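Local coordinates for protein FdxN element excision controlling factor XisI (Anabaena variabilis ATCC 29413, PDB 2NVM) that probably controls excision of the fdxN element, acting with XisF and XisH in the site-specific recombination of cyanobacterial nitrogen-fixation genes, at residues E14-Y19 against I72-Q77; D96-A101 against T106-G111. All coordinates share one frame; numbering follows the deposited sequence.

Contact 1: residues E14-Y19 against I72-Q77; sequences EIIKKY and IILYLQ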
# COMPACT_ATOMS: atom_id res chain seq x y z
N GLU B 14 10.98 -8.80 6.98
CA GLU B 14 12.13 -8.43 7.79
C GLU B 14 12.85 -7.23 7.14
O GLU B 14 13.25 -6.31 7.85
CB GLU B 14 13.09 -9.62 7.95
CG GLU B 14 14.19 -9.49 9.00
CD GLU B 14 15.16 -10.70 9.03
OE1 GLU B 14 15.75 -10.95 10.11
OE2 GLU B 14 15.34 -11.39 7.99
N ILE B 15 12.99 -7.23 5.81
CA ILE B 15 13.63 -6.12 5.07
C ILE B 15 12.83 -4.81 5.18
O ILE B 15 13.39 -3.77 5.56
CB ILE B 15 13.88 -6.49 3.56
CG1 ILE B 15 15.01 -7.51 3.42
CG2 ILE B 15 14.27 -5.26 2.72
CD1 ILE B 15 15.07 -8.16 2.02
N ILE B 16 11.53 -4.87 4.86
CA ILE B 16 10.65 -3.68 4.88
C ILE B 16 10.62 -3.02 6.28
O ILE B 16 10.80 -1.80 6.39
CB ILE B 16 9.23 -3.95 4.23
CG1 ILE B 16 8.59 -2.64 3.75
CG2 ILE B 16 8.32 -4.75 5.17
CD1 ILE B 16 7.23 -2.79 3.06
N LYS B 17 10.50 -3.83 7.34
CA LYS B 17 10.52 -3.36 8.73
C LYS B 17 11.87 -2.76 9.13
O LYS B 17 11.89 -1.79 9.89
CB LYS B 17 10.13 -4.46 9.73
CG LYS B 17 8.66 -4.87 9.64
CD LYS B 17 8.35 -6.03 10.59
CE LYS B 17 6.90 -6.50 10.45
NZ LYS B 17 6.58 -7.60 11.41
N LYS B 18 12.98 -3.33 8.62
CA LYS B 18 14.35 -2.84 8.90
C LYS B 18 14.51 -1.41 8.43
O LYS B 18 14.82 -0.54 9.24
CB LYS B 18 15.44 -3.76 8.28
CG LYS B 18 16.90 -3.29 8.45
CD LYS B 18 17.89 -4.38 8.02
CE LYS B 18 19.35 -3.92 8.24
NZ LYS B 18 20.36 -5.03 8.15
N TYR B 19 14.27 -1.17 7.14
CA TYR B 19 14.36 0.19 6.56
C TYR B 19 13.30 1.17 7.08
O TYR B 19 13.58 2.37 7.12
CB TYR B 19 14.39 0.17 5.02
CG TYR B 19 15.68 -0.41 4.50
CD1 TYR B 19 16.85 0.37 4.46
CD2 TYR B 19 15.75 -1.74 4.08
CE1 TYR B 19 18.07 -0.16 3.99
CE2 TYR B 19 16.96 -2.29 3.61
CZ TYR B 19 18.12 -1.50 3.56
OH TYR B 19 19.29 -2.04 3.09
N ILE B 72 4.34 6.89 -1.86
CA ILE B 72 4.85 5.51 -1.68
C ILE B 72 6.37 5.60 -1.59
O ILE B 72 6.99 6.21 -2.47
CB ILE B 72 4.39 4.58 -2.84
CG1 ILE B 72 2.84 4.48 -2.80
CG2 ILE B 72 5.08 3.17 -2.76
CD1 ILE B 72 2.24 3.66 -3.92
N ILE B 73 6.94 5.02 -0.51
CA ILE B 73 8.38 5.00 -0.24
C ILE B 73 8.99 3.68 -0.72
O ILE B 73 10.00 3.67 -1.41
CB ILE B 73 8.71 5.10 1.30
CG1 ILE B 73 8.11 6.36 1.95
CG2 ILE B 73 10.22 5.06 1.56
CD1 ILE B 73 8.64 7.64 1.40
N LEU B 74 8.36 2.57 -0.31
CA LEU B 74 8.82 1.22 -0.63
C LEU B 74 7.61 0.33 -0.82
O LEU B 74 6.71 0.32 0.03
CB LEU B 74 9.72 0.73 0.52
CG LEU B 74 10.60 -0.53 0.44
CD1 LEU B 74 11.48 -0.54 -0.78
CD2 LEU B 74 11.47 -0.59 1.70
N TYR B 75 7.58 -0.37 -1.96
CA TYR B 75 6.48 -1.26 -2.31
C TYR B 75 7.03 -2.54 -2.94
O TYR B 75 7.72 -2.50 -3.96
CB TYR B 75 5.45 -0.52 -3.21
CG TYR B 75 4.31 -1.36 -3.74
CD1 TYR B 75 3.74 -2.42 -2.98
CD2 TYR B 75 3.70 -1.05 -4.97
CE1 TYR B 75 2.68 -3.20 -3.48
CE2 TYR B 75 2.64 -1.81 -5.47
CZ TYR B 75 2.13 -2.88 -4.71
OH TYR B 75 1.08 -3.64 -5.15
N LEU B 76 6.70 -3.65 -2.30
CA LEU B 76 7.12 -4.99 -2.70
C LEU B 76 5.91 -5.91 -2.74
O LEU B 76 5.01 -5.79 -1.91
CB LEU B 76 8.12 -5.54 -1.68
CG LEU B 76 9.35 -4.70 -1.33
CD1 LEU B 76 10.17 -5.38 -0.27
CD2 LEU B 76 10.21 -4.46 -2.52
N GLN B 77 5.89 -6.80 -3.73
CA GLN B 77 4.88 -7.85 -3.84
C GLN B 77 5.52 -9.17 -4.33
O GLN B 77 6.54 -9.14 -5.01
CB GLN B 77 3.67 -7.46 -4.71
CG GLN B 77 3.95 -7.20 -6.18
CD GLN B 77 2.77 -7.31 -7.13
OE1 GLN B 77 1.64 -7.63 -6.76
NE2 GLN B 77 3.06 -7.09 -8.41
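Helix 4-23 passes strand 67-79 most closely at Ile16 and Leu74, whose CA atoms are 7.6 Å apart. This is helix-on-sheet packing in an alpha/beta fold: no hydrogen bond joins the two segments, 188 Å² is buried between them, and the atoms that touch are carbons. In the main touch the two side chains run alongside each other, heading opposite ways, with Ile16 CG1 4.1 Å from Leu74 CD2. A chi1 of -157° sends Ile16 CG1 away from its backbone N and toward the strand; Leu74 (chi1 -168°) extends its CG likewise, leaving CD2 to make the touch. One turn further along the helix, Tyr19 takes part through its CB, while its ring reaches helix 93-100. Leu76 also points toward the helix but packs more loosely, its CD1 4.8 Å from Ile16 CB and 5.1 Å from Ile15 CG2. Leu74 belongs to a classic beta bulge, in which Ile73 and Leu74 both face Trp58 of strand 55-61. The helical psi of Ile73 (-51°) marks the break in regular strand geometry there. Tyr75 leaves the strand away from the helix; its OH is hydrogen-bonded to Gln55 OE1 of its own chain and to Arg46 NH1 of the second subunit. Back on the helix side, the Leu74 methyl CD2 serves both helix partners, with Tyr19 CB 4.5 Å from it.

Contact 2: residues D96-A101 against T106-G111; sequences DEMLVA and TDIILG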
# COMPACT_ATOMS: atom_id res chain seq x y z
N ASP B 96 20.66 -6.28 -2.06
CA ASP B 96 21.79 -6.90 -1.37
C ASP B 96 21.31 -7.78 -0.22
O ASP B 96 21.77 -8.90 -0.06
CB ASP B 96 22.80 -5.86 -0.84
CG ASP B 96 23.55 -5.13 -1.96
OD1 ASP B 96 24.12 -5.82 -2.84
OD2 ASP B 96 23.61 -3.88 -1.92
N GLU B 97 20.33 -7.27 0.54
CA GLU B 97 19.75 -8.02 1.66
C GLU B 97 19.02 -9.30 1.21
O GLU B 97 19.15 -10.33 1.86
CB GLU B 97 18.92 -7.10 2.58
CG GLU B 97 19.86 -6.04 3.23
CD GLU B 97 19.30 -5.34 4.43
OE1 GLU B 97 18.07 -5.18 4.51
OE2 GLU B 97 20.10 -4.94 5.30
N MSE B 98 18.36 -9.23 0.06
CA MSE B 98 17.66 -10.40 -0.53
C MSE B 98 18.65 -11.47 -1.01
O MSE B 98 18.43 -12.65 -0.75
CB MSE B 98 16.73 -9.98 -1.68
CG MSE B 98 15.57 -9.11 -1.25
SE MSE B 98 14.62 -8.45 -2.79
CE MSE B 98 13.45 -7.21 -1.89
N LEU B 99 19.73 -11.04 -1.68
CA LEU B 99 20.79 -11.95 -2.16
C LEU B 99 21.52 -12.62 -0.98
O LEU B 99 21.84 -13.80 -1.08
CB LEU B 99 21.80 -11.25 -3.09
CG LEU B 99 21.22 -10.64 -4.37
CD1 LEU B 99 22.32 -9.85 -5.05
CD2 LEU B 99 20.62 -11.68 -5.32
N VAL B 100 21.76 -11.86 0.09
CA VAL B 100 22.34 -12.36 1.36
C VAL B 100 21.37 -13.36 2.06
O VAL B 100 21.82 -14.23 2.80
CB VAL B 100 22.78 -11.20 2.32
CG1 VAL B 100 23.12 -11.68 3.72
CG2 VAL B 100 23.96 -10.45 1.72
N ALA B 101 20.06 -13.21 1.83
CA ALA B 101 19.05 -14.16 2.33
C ALA B 101 18.85 -15.38 1.38
O ALA B 101 17.89 -16.11 1.56
CB ALA B 101 17.71 -13.44 2.59
N THR B 106 17.30 -14.21 -10.32
CA THR B 106 16.22 -14.63 -11.24
C THR B 106 14.81 -14.56 -10.62
O THR B 106 13.83 -14.62 -11.37
CB THR B 106 16.44 -16.06 -11.81
OG1 THR B 106 16.42 -17.03 -10.75
CG2 THR B 106 17.76 -16.14 -12.57
N ASP B 107 14.71 -14.51 -9.27
CA ASP B 107 13.43 -14.36 -8.54
C ASP B 107 13.15 -12.92 -8.01
O ASP B 107 12.21 -12.72 -7.25
CB ASP B 107 13.34 -15.42 -7.41
CG ASP B 107 13.16 -16.85 -7.94
OD1 ASP B 107 12.53 -17.06 -9.01
OD2 ASP B 107 13.61 -17.78 -7.26
N ILE B 108 13.94 -11.93 -8.46
CA ILE B 108 13.82 -10.50 -8.13
C ILE B 108 13.51 -9.75 -9.44
O ILE B 108 14.26 -9.88 -10.39
CB ILE B 108 15.13 -9.93 -7.49
CG1 ILE B 108 15.50 -10.69 -6.21
CG2 ILE B 108 14.98 -8.43 -7.19
CD1 ILE B 108 16.76 -10.19 -5.51
N ILE B 109 12.42 -8.99 -9.49
CA ILE B 109 12.02 -8.19 -10.66
C ILE B 109 11.94 -6.72 -10.24
O ILE B 109 11.28 -6.40 -9.24
CB ILE B 109 10.64 -8.61 -11.23
CG1 ILE B 109 10.67 -10.09 -11.64
CG2 ILE B 109 10.26 -7.73 -12.44
CD1 ILE B 109 9.41 -10.60 -12.21
N LEU B 110 12.61 -5.85 -10.99
CA LEU B 110 12.56 -4.42 -10.76
C LEU B 110 11.39 -3.89 -11.56
O LEU B 110 11.52 -3.51 -12.72
CB LEU B 110 13.87 -3.71 -11.10
CG LEU B 110 15.09 -4.24 -10.33
CD1 LEU B 110 16.31 -3.41 -10.74
CD2 LEU B 110 14.90 -4.25 -8.78
N GLY B 111 10.21 -3.94 -10.93
CA GLY B 111 8.95 -3.44 -11.47
C GLY B 111 9.01 -1.96 -11.80
O GLY B 111 8.38 -1.54 -12.74
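Helix 93-100 is laid against strand 108-110 through Met98, Leu99 and Ile108, with CA atoms of Met98 and Ile108 8.5 Å apart. The CD1 methyl of Ile108 meets both helix residues, and Ile108 CG1 adds a looser touch, 4.2 Å from Met98 SE. CD1 lies 3.8 Å from Met98 CB and 3.9 Å from Met98 SE, the residue being present as selenomethionine, so the contact runs along the methionine chain and not just at its end. A chi2 of 172° carries SE away from the helix backbone, and CD1 faces both it and CB. Such a helix-to-strand contact lies in the second half of a beta-alpha-beta unit: strand 82-87 leads into helix 93-100, and strand 108-110 returns to pair with 82-87 in parallel. Met98 also touches Ile83 on that first strand, so it reaches both strands of the unit from the helix-covered face. Leu99 approaches from the more exposed side, its CD2 4.1 Å from Ile108 CD1. Leu110 is the centre of an inverse gamma turn, with a weak hydrogen bond of 3.2 Å from Gly111 N to Ile109 O. Gly111 O in turn is hydrogen-bonded to Trp63 NE1 of the second subunit.

Overall arrangement
From the N terminus, contact 1 closes first: segments 14-19 and 72-77 meet across 52 intervening residues, which include strands 44-50 and 55-61. Contact 2 opens only later and closes a short span of four residues, so the two lie in series, neither nested nor crossed. Strand 82-87 joins their sheet partners, pairing antiparallel with 67-79 and parallel with 108-110. Their centres are 13 Å apart, yet the two helices touch directly on one side of the sheet. Ile15 CD1 is 3.4 Å from Met98 CG. A salt bridge links Lys18 NZ to Glu97 OE2 at 2.9 Å.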